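Local atomic coordinates of arylmalonate decarboxylase (Bordetella bronchiseptica, PDB entry 3IP8), a protein that catalyses the decarboxylation of 2-aryl-2-methylmalonates to 2-arylpropionates with release of carbon dioxide. Residues 125-130 / 152-157; 121-126 / 182-187; 46-51 / 75-80; 157-162 / 186-191. All blocks are in the same frame, centred on the assembly; numbering follows the deposited sequence.

Contact 1 of 4, residues 125-130 / 152-157; sequences AYIDDV and GITGVE. With B85 (benzylphosphonic acid), chain B.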
loop_
_atom_site.group_PDB
_atom_site.type_symbol
_atom_site.label_atom_id
_atom_site.label_comp_id
_atom_site.label_asym_id
_atom_site.label_seq_id
_atom_site.Cartn_x
_atom_site.Cartn_y
_atom_site.Cartn_z
ATOM N N ALA A 125 8.438 -0.711 -7.043
ATOM C CA ALA A 125 9.525 -1.646 -6.852
ATOM C C ALA A 125 9.488 -2.806 -7.823
ATOM O O ALA A 125 10.335 -3.686 -7.711
ATOM C CB ALA A 125 9.526 -2.192 -5.406
ATOM N N TYR A 126 8.543 -2.814 -8.766
ATOM C CA TYR A 126 8.133 -4.080 -9.396
ATOM C C TYR A 126 8.727 -4.357 -10.764
ATOM O O TYR A 126 9.239 -3.447 -11.425
ATOM C CB TYR A 126 6.620 -4.127 -9.600
ATOM C CG TYR A 126 5.764 -3.747 -8.417
ATOM C CD1 TYR A 126 5.935 -4.360 -7.176
ATOM C CD2 TYR A 126 4.721 -2.850 -8.574
ATOM C CE1 TYR A 126 5.102 -4.015 -6.091
ATOM C CE2 TYR A 126 3.895 -2.504 -7.500
ATOM C CZ TYR A 126 4.097 -3.097 -6.275
ATOM O OH TYR A 126 3.276 -2.769 -5.213
ATOM N N ILE A 127 8.565 -5.604 -11.208
ATOM C CA ILE A 127 8.833 -5.964 -12.594
ATOM C C ILE A 127 7.676 -5.506 -13.464
ATOM O O ILE A 127 6.594 -5.182 -12.961
ATOM C CB ILE A 127 9.047 -7.490 -12.760
ATOM C CG1 ILE A 127 7.821 -8.248 -12.285
ATOM C CG2 ILE A 127 10.292 -7.914 -11.991
ATOM C CD1 ILE A 127 7.838 -9.713 -12.669
ATOM N N ASP A 128 7.885 -5.472 -14.773
ATOM C CA ASP A 128 6.884 -4.836 -15.629
ATOM C C ASP A 128 5.539 -5.555 -15.733
ATOM O O ASP A 128 4.516 -4.898 -15.889
ATOM C CB ASP A 128 7.458 -4.476 -17.006
ATOM C CG ASP A 128 8.312 -3.211 -16.957
ATOM O OD1 ASP A 128 7.986 -2.294 -16.151
ATOM O OD2 ASP A 128 9.296 -3.137 -17.715
ATOM N N ASP A 129 5.503 -6.876 -15.598
ATOM C CA ASP A 129 4.197 -7.533 -15.645
ATOM C C ASP A 129 3.312 -6.959 -14.537
ATOM O O ASP A 129 2.122 -6.687 -14.747
ATOM C CB ASP A 129 4.305 -9.050 -15.511
ATOM C CG ASP A 129 2.931 -9.741 -15.559
ATOM O OD1 ASP A 129 1.943 -9.140 -16.056
ATOM O OD2 ASP A 129 2.836 -10.897 -15.101
ATOM N N VAL A 130 3.909 -6.768 -13.360
ATOM C CA VAL A 130 3.170 -6.239 -12.219
ATOM C C VAL A 130 2.832 -4.759 -12.450
ATOM O O VAL A 130 1.724 -4.313 -12.122
ATOM C CB VAL A 130 3.925 -6.491 -10.876
ATOM C CG1 VAL A 130 3.152 -5.913 -9.712
ATOM C CG2 VAL A 130 4.139 -7.992 -10.657
ATOM N N GLY A 152 12.213 -3.244 -10.494
ATOM C CA GLY A 152 12.276 -4.605 -11.006
ATOM C C GLY A 152 12.676 -5.682 -10.005
ATOM O O GLY A 152 13.400 -6.615 -10.343
ATOM N N ILE A 153 12.232 -5.529 -8.765
ATOM C CA ILE A 153 12.604 -6.431 -7.673
ATOM C C ILE A 153 11.495 -7.455 -7.462
ATOM O O ILE A 153 10.318 -7.083 -7.382
ATOM C CB ILE A 153 12.825 -5.632 -6.355
ATOM C CG1 ILE A 153 14.028 -4.694 -6.490
ATOM C CG2 ILE A 153 13.021 -6.577 -5.149
ATOM C CD1 ILE A 153 14.093 -3.628 -5.396
ATOM N N THR A 154 11.851 -8.738 -7.357
ATOM C CA THR A 154 10.861 -9.764 -7.027
ATOM C C THR A 154 10.984 -10.300 -5.606
ATOM O O THR A 154 10.112 -11.033 -5.161
ATOM C CB THR A 154 10.903 -10.956 -7.992
ATOM O OG1 THR A 154 12.231 -11.502 -8.017
ATOM C CG2 THR A 154 10.516 -10.516 -9.382
ATOM N N GLY A 155 12.051 -9.946 -4.900
ATOM C CA GLY A 155 12.226 -10.400 -3.527
ATOM C C GLY A 155 11.236 -9.692 -2.619
ATOM O O GLY A 155 10.970 -8.501 -2.800
ATOM N N VAL A 156 10.684 -10.424 -1.663
ATOM C CA VAL A 156 9.704 -9.882 -0.722
ATOM C C VAL A 156 10.402 -9.158 0.441
ATOM O O VAL A 156 10.262 -7.950 0.629
ATOM C CB VAL A 156 8.813 -11.007 -0.187
ATOM C CG1 VAL A 156 7.881 -10.479 0.901
ATOM C CG2 VAL A 156 8.032 -11.639 -1.328
ATOM N N GLU A 157 11.175 -9.895 1.214
ATOM C CA GLU A 157 11.892 -9.296 2.325
ATOM C C GLU A 157 12.951 -8.288 1.835
ATOM O O GLU A 157 13.288 -7.339 2.547
ATOM C CB GLU A 157 12.511 -10.407 3.189
ATOM C CG GLU A 157 11.492 -11.202 4.036
ATOM C CD GLU A 157 10.709 -12.279 3.258
ATOM O OE1 GLU A 157 11.033 -12.599 2.082
ATOM O OE2 GLU A 157 9.761 -12.830 3.854
HETATM C C1 B85 B . 6.407 -6.637 -0.491
HETATM C C2 B85 B . 6.923 -6.881 0.813
HETATM C C3 B85 B . 6.159 -6.587 1.918
HETATM C C4 B85 B . 4.813 -5.992 1.773
HETATM C C5 B85 B . 4.311 -5.740 0.509
HETATM C C6 B85 B . 5.113 -6.060 -0.633
HETATM C C7 B85 B . 4.715 -5.741 -2.065
HETATM P P8 B85 B . 3.031 -5.081 -2.388
HETATM O O9 B85 B . 2.780 -3.683 -1.672
HETATM O O10 B85 B . 2.764 -4.975 -3.972
HETATM O O11 B85 B . 2.066 -6.086 -1.860
HETATM O O HOH W 1 7.966 -7.316 -8.901
#
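Gly-152 opens the contact by lying against the backbone of Tyr-126: its N gives a weak, bent hydrogen bond to Tyr-126 O at 3.1 Å, and its CA-H leans on the same oxygen. Its phi of 66° is a value that glycine adopts easily. Tyr-126 O is also held by Asn-131 ND2.

At Ile-153 the link tightens. Its N reaches Ala-125 O at 2.8 Å with an N-H...O angle of 161°, the donor tilted a little from the carbonyl plane, while Ile-153 CB sits 3.4 Å from that same Ala-125 O. Ile-153 O, on the next peptide, accepts from a water that in turn accepts from Ile-127 N at 2.9 Å, so one water bridges the two segments.

In this α/β fold both segments leave the C-terminal ends of neighbouring parallel strands, 119-124 and 144-150, which is where the ligand pocket lies. Ile-127 stands at the N-cap position of helix 128-140. With CG1 between N and C (chi1 59°), its CG2 lies opposite the carbonyl carbon and meets Thr-154 CG2 at 3.7 Å as the two side chains cross obliquely.

Farther along, Val-156 turns to benzylphosphonic acid, its CG1 3.7 Å from ring atom C2. Tyr-126 approaches the ligand at its phosphonate, with OH 2.6 Å from O10; that hydroxyl is also hydrogen-bonded to Ser-187 OG.

Contact 2 of 4, residues 121-126 / 182-187; sequences ALATAY and DGILLS. With B85 (benzylphosphonic acid), chain B.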
loop_
_atom_site.group_PDB
_atom_site.type_symbol
_atom_site.label_atom_id
_atom_site.label_comp_id
_atom_site.label_asym_id
_atom_site.label_seq_id
_atom_site.Cartn_x
_atom_site.Cartn_y
_atom_site.Cartn_z
ATOM N N ALA A 121 1.821 9.580 -11.711
ATOM C CA ALA A 121 3.086 8.995 -12.152
ATOM C C ALA A 121 3.362 7.792 -11.265
ATOM O O ALA A 121 3.154 7.871 -10.058
ATOM C CB ALA A 121 4.231 10.025 -12.050
ATOM N N LEU A 122 3.850 6.704 -11.849
ATOM C CA LEU A 122 4.074 5.479 -11.080
ATOM C C LEU A 122 5.553 5.295 -10.779
ATOM O O LEU A 122 6.398 5.293 -11.691
ATOM C CB LEU A 122 3.559 4.246 -11.835
ATOM C CG LEU A 122 2.127 4.289 -12.366
ATOM C CD1 LEU A 122 1.802 2.937 -12.953
ATOM C CD2 LEU A 122 1.128 4.686 -11.277
ATOM N N ALA A 123 5.856 5.095 -9.501
ATOM C CA ALA A 123 7.220 4.817 -9.050
ATOM C C ALA A 123 7.095 3.539 -8.255
ATOM O O ALA A 123 6.441 3.532 -7.219
ATOM C CB ALA A 123 7.726 5.937 -8.187
ATOM N N THR A 124 7.647 2.441 -8.753
ATOM C CA THR A 124 7.360 1.164 -8.092
ATOM C C THR A 124 8.588 0.305 -7.890
ATOM O O THR A 124 9.634 0.510 -8.512
ATOM C CB THR A 124 6.355 0.277 -8.872
ATOM O OG1 THR A 124 7.066 -0.451 -9.880
ATOM C CG2 THR A 124 5.219 1.099 -9.514
ATOM N N ALA A 125 8.438 -0.711 -7.043
ATOM C CA ALA A 125 9.525 -1.646 -6.852
ATOM C C ALA A 125 9.488 -2.806 -7.823
ATOM O O ALA A 125 10.335 -3.686 -7.711
ATOM C CB ALA A 125 9.526 -2.192 -5.406
ATOM N N TYR A 126 8.543 -2.814 -8.766
ATOM C CA TYR A 126 8.133 -4.080 -9.396
ATOM C C TYR A 126 8.727 -4.357 -10.764
ATOM O O TYR A 126 9.239 -3.447 -11.425
ATOM C CB TYR A 126 6.620 -4.127 -9.600
ATOM C CG TYR A 126 5.764 -3.747 -8.417
ATOM C CD1 TYR A 126 5.935 -4.360 -7.176
ATOM C CD2 TYR A 126 4.721 -2.850 -8.574
ATOM C CE1 TYR A 126 5.102 -4.015 -6.091
ATOM C CE2 TYR A 126 3.895 -2.504 -7.500
ATOM C CZ TYR A 126 4.097 -3.097 -6.275
ATOM O OH TYR A 126 3.276 -2.769 -5.213
ATOM N N ASP A 182 -0.450 14.943 -11.431
ATOM C CA ASP A 182 -0.989 15.572 -10.227
ATOM C C ASP A 182 -0.303 15.060 -8.967
ATOM O O ASP A 182 -0.338 15.705 -7.916
ATOM C CB ASP A 182 -2.478 15.245 -10.110
ATOM C CG ASP A 182 -3.298 15.837 -11.242
ATOM O OD1 ASP A 182 -3.022 16.990 -11.638
ATOM O OD2 ASP A 182 -4.222 15.155 -11.730
ATOM N N GLY A 183 0.283 13.875 -9.066
ATOM C CA GLY A 183 0.885 13.252 -7.902
ATOM C C GLY A 183 1.637 12.012 -8.325
ATOM O O GLY A 183 1.682 11.658 -9.509
ATOM N N ILE A 184 2.213 11.335 -7.340
ATOM C CA ILE A 184 3.037 10.163 -7.586
ATOM C C ILE A 184 2.547 9.034 -6.698
ATOM O O ILE A 184 2.323 9.245 -5.501
ATOM C CB ILE A 184 4.525 10.446 -7.226
ATOM C CG1 ILE A 184 5.078 11.598 -8.080
ATOM C CG2 ILE A 184 5.374 9.179 -7.380
ATOM C CD1 ILE A 184 6.309 12.267 -7.481
ATOM N N LEU A 185 2.342 7.851 -7.275
ATOM C CA LEU A 185 2.077 6.634 -6.491
ATOM C C LEU A 185 3.391 5.876 -6.338
ATOM O O LEU A 185 3.983 5.453 -7.333
ATOM C CB LEU A 185 1.038 5.749 -7.190
ATOM C CG LEU A 185 0.889 4.385 -6.527
ATOM C CD1 LEU A 185 0.369 4.479 -5.084
ATOM C CD2 LEU A 185 -0.056 3.530 -7.348
ATOM N N LEU A 186 3.890 5.782 -5.096
ATOM C CA LEU A 186 5.094 5.009 -4.799
ATOM C C LEU A 186 4.620 3.654 -4.279
ATOM O O LEU A 186 4.171 3.532 -3.126
ATOM C CB LEU A 186 5.932 5.762 -3.767
ATOM C CG LEU A 186 7.190 5.094 -3.213
ATOM C CD1 LEU A 186 8.102 4.617 -4.345
ATOM C CD2 LEU A 186 7.905 6.084 -2.307
ATOM N N SER A 187 4.641 2.648 -5.147
ATOM C CA SER A 187 3.986 1.398 -4.843
ATOM C C SER A 187 4.975 0.331 -4.460
ATOM O O SER A 187 5.934 0.070 -5.193
ATOM C CB SER A 187 3.159 0.920 -6.040
ATOM O OG SER A 187 2.251 -0.135 -5.666
HETATM C C1 B85 B . 6.407 -6.637 -0.491
HETATM C C2 B85 B . 6.923 -6.881 0.813
HETATM C C3 B85 B . 6.159 -6.587 1.918
HETATM C C4 B85 B . 4.813 -5.992 1.773
HETATM C C5 B85 B . 4.311 -5.740 0.509
HETATM C C6 B85 B . 5.113 -6.060 -0.633
HETATM C C7 B85 B . 4.715 -5.741 -2.065
HETATM P P8 B85 B . 3.031 -5.081 -2.388
HETATM O O9 B85 B . 2.780 -3.683 -1.672
HETATM O O10 B85 B . 2.764 -4.975 -3.972
HETATM O O11 B85 B . 2.066 -6.086 -1.860
#
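Two torsions bring the polar ends of Tyr-126 and Ser-187 together. Tyr-126 sets CG opposite its carbonyl carbon (chi1 -48°), which carries the ring back over the end of the neighbouring strand, and Ser-187 turns OG away from its own N (chi1 -166°) to meet it. The hydroxyls share a hydrogen bond, Tyr-126 OH to Ser-187 OG at 2.9 Å, in which either may be the donor. Ser-187 OG also lies 3.4 Å from Tyr-126 CE2, and Ser-187 O sits over one face of the ring. Tyr-126 OH has the phosphonate oxygen O10 of benzylphosphonic acid nearby as well, so the serine is a second-shell partner placed to orient a pocket residue.

Behind this pair the strands run parallel, with the alternating bonds of a parallel ladder. Ala-121 and Ala-123 each give their N-H to one residue and their carbonyl to another: Ala-123 N reaches Leu-185 O at 2.9 Å, and Ser-187 N reaches Ala-123 O at 2.9 Å. The last rung, Ala-125 N to Ser-187 O, is longer at 3.2 Å. Thr-124 OG1 then accepts from Tyr-126 N at 3.0 Å, an ST turn that bends the chain out of the strand; Asn-131 is a further partner of this hydroxyl.

On one face of the sheet Ala-123 CB touches both Ile-184 CG2 and Leu-186 CD1; Leu-170 and Ala-174 of helix 164-177 pack on Ala-123, and Cys-171 on Leu-186. Leu-122, Thr-124, Leu-185 and Ser-187 face helix 128-140 on the other, and strands 144-150 and 208-210 flank the pair.

Contact 3 of 4, residues 46-51 / 75-80; sequences EGYDAV and TSLSFY. With B85 (benzylphosphonic acid), chain B.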
loop_
_atom_site.group_PDB
_atom_site.type_symbol
_atom_site.label_atom_id
_atom_site.label_comp_id
_atom_site.label_asym_id
_atom_site.label_seq_id
_atom_site.Cartn_x
_atom_site.Cartn_y
_atom_site.Cartn_z
ATOM N N GLU A 46 2.691 -15.404 -10.029
ATOM C CA GLU A 46 2.820 -16.784 -9.566
ATOM C C GLU A 46 2.965 -16.830 -8.051
ATOM O O GLU A 46 2.397 -17.695 -7.378
ATOM C CB GLU A 46 4.017 -17.447 -10.243
ATOM C CG GLU A 46 3.858 -17.619 -11.764
ATOM C CD GLU A 46 3.969 -16.307 -12.568
ATOM O OE1 GLU A 46 4.572 -15.306 -12.088
ATOM O OE2 GLU A 46 3.452 -16.289 -13.713
ATOM N N GLY A 47 3.713 -15.873 -7.504
ATOM C CA GLY A 47 3.837 -15.759 -6.067
ATOM C C GLY A 47 2.504 -15.479 -5.395
ATOM O O GLY A 47 2.147 -16.113 -4.402
ATOM N N TYR A 48 1.755 -14.523 -5.926
ATOM C CA TYR A 48 0.485 -14.193 -5.282
ATOM C C TYR A 48 -0.466 -15.381 -5.280
ATOM O O TYR A 48 -1.151 -15.618 -4.291
ATOM C CB TYR A 48 -0.220 -13.024 -5.972
ATOM C CG TYR A 48 0.678 -11.858 -6.287
ATOM C CD1 TYR A 48 1.624 -11.419 -5.370
ATOM C CD2 TYR A 48 0.586 -11.207 -7.509
ATOM C CE1 TYR A 48 2.461 -10.346 -5.671
ATOM C CE2 TYR A 48 1.416 -10.148 -7.813
ATOM C CZ TYR A 48 2.344 -9.717 -6.896
ATOM O OH TYR A 48 3.174 -8.666 -7.251
ATOM N N ASP A 49 -0.505 -16.125 -6.385
ATOM C CA ASP A 49 -1.446 -17.236 -6.503
ATOM C C ASP A 49 -1.217 -18.258 -5.400
ATOM O O ASP A 49 -2.154 -18.954 -5.016
ATOM C CB ASP A 49 -1.309 -17.957 -7.848
ATOM C CG ASP A 49 -1.943 -17.193 -9.020
ATOM O OD1 ASP A 49 -2.640 -16.168 -8.804
ATOM O OD2 ASP A 49 -1.753 -17.659 -10.174
ATOM N N ALA A 50 0.021 -18.355 -4.904
ATOM C CA ALA A 50 0.347 -19.387 -3.909
ATOM C C ALA A 50 -0.153 -19.039 -2.520
ATOM O O ALA A 50 -0.260 -19.921 -1.679
ATOM C CB ALA A 50 1.860 -19.634 -3.860
ATOM N N VAL A 51 -0.452 -17.760 -2.277
ATOM C CA VAL A 51 -0.954 -17.350 -0.957
ATOM C C VAL A 51 -2.322 -16.677 -0.938
ATOM O O VAL A 51 -2.913 -16.521 0.132
ATOM C CB VAL A 51 0.050 -16.442 -0.193
ATOM C CG1 VAL A 51 1.398 -17.168 0.002
ATOM C CG2 VAL A 51 0.241 -15.093 -0.877
ATOM N N THR A 75 -0.258 -4.382 -1.762
ATOM C CA THR A 75 -0.783 -3.652 -2.925
ATOM C C THR A 75 -0.984 -4.608 -4.113
ATOM O O THR A 75 -2.119 -4.846 -4.574
ATOM C CB THR A 75 0.146 -2.481 -3.331
ATOM O OG1 THR A 75 0.875 -2.044 -2.171
ATOM C CG2 THR A 75 -0.668 -1.317 -3.868
ATOM N N SER A 76 0.107 -5.187 -4.606
ATOM C CA SER A 76 -0.012 -6.032 -5.775
ATOM C C SER A 76 -0.823 -7.288 -5.494
ATOM O O SER A 76 -1.523 -7.735 -6.370
ATOM C CB SER A 76 1.356 -6.367 -6.394
ATOM O OG SER A 76 2.239 -6.882 -5.413
ATOM N N LEU A 77 -0.765 -7.837 -4.281
ATOM C CA LEU A 77 -1.637 -8.957 -3.931
ATOM C C LEU A 77 -3.106 -8.637 -4.138
ATOM O O LEU A 77 -3.917 -9.525 -4.440
ATOM C CB LEU A 77 -1.429 -9.323 -2.453
ATOM C CG LEU A 77 -0.440 -10.447 -2.208
ATOM C CD1 LEU A 77 -0.147 -10.532 -0.725
ATOM C CD2 LEU A 77 -0.980 -11.754 -2.754
ATOM N N SER A 78 -3.459 -7.371 -3.933
ATOM C CA SER A 78 -4.850 -6.960 -4.064
ATOM C C SER A 78 -5.219 -6.360 -5.414
ATOM O O SER A 78 -6.416 -6.318 -5.746
ATOM C CB SER A 78 -5.323 -6.070 -2.889
ATOM O OG SER A 78 -4.506 -4.903 -2.682
ATOM N N PHE A 79 -4.238 -5.903 -6.199
ATOM C CA PHE A 79 -4.578 -5.324 -7.521
ATOM C C PHE A 79 -4.309 -6.217 -8.739
ATOM O O PHE A 79 -4.747 -5.921 -9.855
ATOM C CB PHE A 79 -3.978 -3.904 -7.732
ATOM C CG PHE A 79 -2.489 -3.853 -7.954
ATOM C CD1 PHE A 79 -1.872 -4.492 -9.022
ATOM C CD2 PHE A 79 -1.705 -3.078 -7.100
ATOM C CE1 PHE A 79 -0.496 -4.431 -9.195
ATOM C CE2 PHE A 79 -0.360 -2.999 -7.262
ATOM C CZ PHE A 79 0.267 -3.669 -8.309
ATOM N N TYR A 80 -3.605 -7.328 -8.535
ATOM C CA TYR A 80 -3.068 -8.020 -9.692
ATOM C C TYR A 80 -4.097 -8.653 -10.597
ATOM O O TYR A 80 -3.774 -8.975 -11.736
ATOM C CB TYR A 80 -2.016 -9.059 -9.311
ATOM C CG TYR A 80 -2.479 -10.412 -8.780
ATOM C CD1 TYR A 80 -2.253 -11.579 -9.517
ATOM C CD2 TYR A 80 -3.079 -10.532 -7.529
ATOM C CE1 TYR A 80 -2.602 -12.831 -9.009
ATOM C CE2 TYR A 80 -3.429 -11.782 -7.010
ATOM C CZ TYR A 80 -3.194 -12.921 -7.754
ATOM O OH TYR A 80 -3.536 -14.155 -7.222
HETATM C C1 B85 B . 6.407 -6.637 -0.491
HETATM C C2 B85 B . 6.923 -6.881 0.813
HETATM C C3 B85 B . 6.159 -6.587 1.918
HETATM C C4 B85 B . 4.813 -5.992 1.773
HETATM C C5 B85 B . 4.311 -5.740 0.509
HETATM C C6 B85 B . 5.113 -6.060 -0.633
HETATM C C7 B85 B . 4.715 -5.741 -2.065
HETATM P P8 B85 B . 3.031 -5.081 -2.388
HETATM O O9 B85 B . 2.780 -3.683 -1.672
HETATM O O10 B85 B . 2.764 -4.975 -3.972
HETATM O O11 B85 B . 2.066 -6.086 -1.860
#
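The ring of Tyr-80 receives Tyr-48 over one face, with Tyr-48 CD2 3.4 Å above the plane and offset toward the rim, while Asp-49 OD1 and Leu-77 O lie at its edge. The two tyrosines form an edge-to-face pair, centroids 4.8 Å apart and planes at 60°, in which Tyr-48 presents the edge. Tyr-48 CB adds a CH-pi contact, 3.7 Å from the centroid of the Tyr-80 ring. One face of the Tyr-48 ring looks onto the backbone at Ser-76 O and Leu-77 N, and Leu-77 CD2 comes within 3.5 Å of Tyr-48 CB.

Tyr-80 OH donates to Asp-49 OD1 at 2.7 Å, nearly in line with the C-O bond; chi1 of 79° places CG between N and the carbonyl carbon and brings the hydroxyl end of the ring to Asp-49.

Tyr-48 OH lies 2.7 Å from Ser-76 OG. Ser-76 N bonds to phosphonate O10 of benzylphosphonic acid at 2.7 Å, and Thr-75 N and OG1 both donate to O9, so both residues hold the anion.

Helix 45-51 thus lies against helix 76-79, which follows strand 69-72; Val-130 of helix 128-140 touches both Tyr-48 and Ser-76, and helix 104-114 meets Thr-75 and Phe-79.

Contact 4 of 4, residues 157-162 / 186-191; sequences EAMARV and LSCGGL. With B85 (benzylphosphonic acid), chain B.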
loop_
_atom_site.group_PDB
_atom_site.type_symbol
_atom_site.label_atom_id
_atom_site.label_comp_id
_atom_site.label_asym_id
_atom_site.label_seq_id
_atom_site.Cartn_x
_atom_site.Cartn_y
_atom_site.Cartn_z
ATOM N N GLU A 157 11.175 -9.895 1.214
ATOM C CA GLU A 157 11.892 -9.296 2.325
ATOM C C GLU A 157 12.951 -8.288 1.835
ATOM O O GLU A 157 13.288 -7.339 2.547
ATOM C CB GLU A 157 12.511 -10.407 3.189
ATOM C CG GLU A 157 11.492 -11.202 4.036
ATOM C CD GLU A 157 10.709 -12.279 3.258
ATOM O OE1 GLU A 157 11.033 -12.599 2.082
ATOM O OE2 GLU A 157 9.761 -12.830 3.854
ATOM N N ALA A 158 13.467 -8.508 0.628
ATOM C CA ALA A 158 14.456 -7.629 0.001
ATOM C C ALA A 158 13.988 -6.169 -0.084
ATOM O O ALA A 158 14.805 -5.228 -0.096
ATOM C CB ALA A 158 14.798 -8.150 -1.391
ATOM N N MET A 159 12.675 -5.967 -0.141
ATOM C CA MET A 159 12.137 -4.608 -0.308
ATOM C C MET A 159 12.569 -3.666 0.807
ATOM O O MET A 159 12.808 -2.477 0.574
ATOM C CB MET A 159 10.598 -4.665 -0.364
ATOM C CG MET A 159 10.021 -5.385 -1.567
ATOM S SD MET A 159 10.515 -4.639 -3.145
ATOM C CE MET A 159 9.595 -5.709 -4.258
ATOM N N ALA A 160 12.705 -4.182 2.027
ATOM C CA ALA A 160 12.980 -3.323 3.177
ATOM C C ALA A 160 14.366 -2.696 3.108
ATOM O O ALA A 160 14.652 -1.728 3.811
ATOM C CB ALA A 160 12.813 -4.117 4.464
ATOM N N ARG A 161 15.211 -3.235 2.236
ATOM C CA ARG A 161 16.604 -2.809 2.167
ATOM C C ARG A 161 16.898 -1.742 1.106
ATOM O O ARG A 161 17.998 -1.186 1.051
ATOM C CB ARG A 161 17.506 -4.033 2.049
ATOM C CG ARG A 161 17.351 -4.934 3.299
ATOM C CD ARG A 161 18.193 -6.178 3.211
ATOM N NE ARG A 161 19.606 -5.834 3.158
ATOM C CZ ARG A 161 20.335 -5.529 4.226
ATOM N NH1 ARG A 161 19.781 -5.525 5.439
ATOM N NH2 ARG A 161 21.617 -5.229 4.083
ATOM N N VAL A 162 15.907 -1.438 0.275
ATOM C CA VAL A 162 16.050 -0.318 -0.657
ATOM C C VAL A 162 16.200 1.008 0.110
ATOM O O VAL A 162 15.362 1.356 0.946
ATOM C CB VAL A 162 14.860 -0.258 -1.632
ATOM C CG1 VAL A 162 15.022 0.916 -2.622
ATOM C CG2 VAL A 162 14.746 -1.578 -2.396
ATOM N N LEU A 186 3.890 5.782 -5.096
ATOM C CA LEU A 186 5.094 5.009 -4.799
ATOM C C LEU A 186 4.620 3.654 -4.279
ATOM O O LEU A 186 4.171 3.532 -3.126
ATOM C CB LEU A 186 5.932 5.762 -3.767
ATOM C CG LEU A 186 7.190 5.094 -3.213
ATOM C CD1 LEU A 186 8.102 4.617 -4.345
ATOM C CD2 LEU A 186 7.905 6.084 -2.307
ATOM N N SER A 187 4.641 2.648 -5.147
ATOM C CA SER A 187 3.986 1.398 -4.843
ATOM C C SER A 187 4.975 0.331 -4.460
ATOM O O SER A 187 5.934 0.070 -5.193
ATOM C CB SER A 187 3.159 0.920 -6.040
ATOM O OG SER A 187 2.251 -0.135 -5.666
ATOM N N CYS A 188 4.670 -0.280 -3.315
ATOM C CA CYS A 188 5.255 -1.480 -2.707
ATOM C C CYS A 188 5.305 -1.286 -1.200
ATOM O O CYS A 188 6.022 -0.423 -0.677
ATOM C CB CYS A 188 6.615 -1.899 -3.263
ATOM S SG CYS A 188 7.245 -3.329 -2.351
ATOM N N GLY A 189 4.489 -2.067 -0.520
ATOM C CA GLY A 189 4.329 -1.923 0.905
ATOM C C GLY A 189 5.488 -2.480 1.700
ATOM O O GLY A 189 5.481 -2.373 2.916
ATOM N N GLY A 190 6.495 -3.039 1.027
ATOM C CA GLY A 190 7.676 -3.521 1.723
ATOM C C GLY A 190 8.755 -2.454 1.793
ATOM O O GLY A 190 9.739 -2.585 2.517
ATOM N N LEU A 191 8.569 -1.379 1.040
ATOM C CA LEU A 191 9.567 -0.303 1.047
ATOM C C LEU A 191 9.443 0.543 2.302
ATOM O O LEU A 191 8.344 0.709 2.818
ATOM C CB LEU A 191 9.360 0.604 -0.164
ATOM C CG LEU A 191 9.440 -0.053 -1.536
ATOM C CD1 LEU A 191 9.026 0.927 -2.614
ATOM C CD2 LEU A 191 10.861 -0.527 -1.773
HETATM C C1 B85 B . 6.407 -6.637 -0.491
HETATM C C2 B85 B . 6.923 -6.881 0.813
HETATM C C3 B85 B . 6.159 -6.587 1.918
HETATM C C4 B85 B . 4.813 -5.992 1.773
HETATM C C5 B85 B . 4.311 -5.740 0.509
HETATM C C6 B85 B . 5.113 -6.060 -0.633
HETATM C C7 B85 B . 4.715 -5.741 -2.065
HETATM P P8 B85 B . 3.031 -5.081 -2.388
HETATM O O9 B85 B . 2.780 -3.683 -1.672
HETATM O O10 B85 B . 2.764 -4.975 -3.972
HETATM O O11 B85 B . 2.066 -6.086 -1.860
#
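Met-159 lays its side chain over Cys-188, with CG 3.5 Å and SD 3.6 Å from Cys-188 SG. The methionine folds at its second torsion (chi2 -59°), and this curl wraps CG, SD and CE round the sulfur. Cys-188 carries SG opposite its backbone N (chi1 177°), where it touches both the methionine and the ligand: SG is 3.5 Å from C7 of benzylphosphonic acid, the carbon that joins phenyl ring to phosphonate. Gly-190 N donates to Cys-188 SG at 3.5 Å, a bond within the turn that would favour this position of the sulfur.

Nearer the backbone, Met-159 CB rests on the carbonyl of Gly-190, and Ala-160 CA makes a CH...O contact with Gly-190 O. Gly-190 also packs closely on the phenyl ring, its CA 3.4 Å from ring atom C3. Leu-191 CD2 reaches back to Met-159 O at 3.6 Å and touches Val-162 CB. No hydrogen bond joins the two segments, which meet by packing and the CH...O contact; the 3-10 segment 157-161 has its own backbone bonds.

Cys-188 to Leu-191 form a type I beta turn just past the end of strand 183-187. Gly-189 N points its hydrogen at phosphonate O9 at 2.6 Å, making the turn part of the phosphonate site at the C-terminal end of a parallel sheet, consistent with membership of the aspartate/glutamate racemase clan.

How the contacts relate
From the N terminus, contact 3 comes first, closing a loop that holds helix 55-64 and strand 69-72 before any other opens. Contacts 1 and 2 start together, at the end of strand 119-124 and just past it, sharing Ala-125 and Tyr-126: contact 1 closes the shorter loop, around helix 128-140 and strand 144-150, within the longer one of contact 2. Contact 4 begins where contact 1 ends, at Glu-157, and returns round helix 164-177 to strand 183-187, overlapping contact 2 at Leu-186 and Ser-187 rather than nesting in it. Thr-75 packs on Tyr-126 and Ser-187, bringing the end of the first sheet's strand 69-72 against the second sheet's strands 119-124 and 183-187; all four contacts meet benzylphosphonic acid.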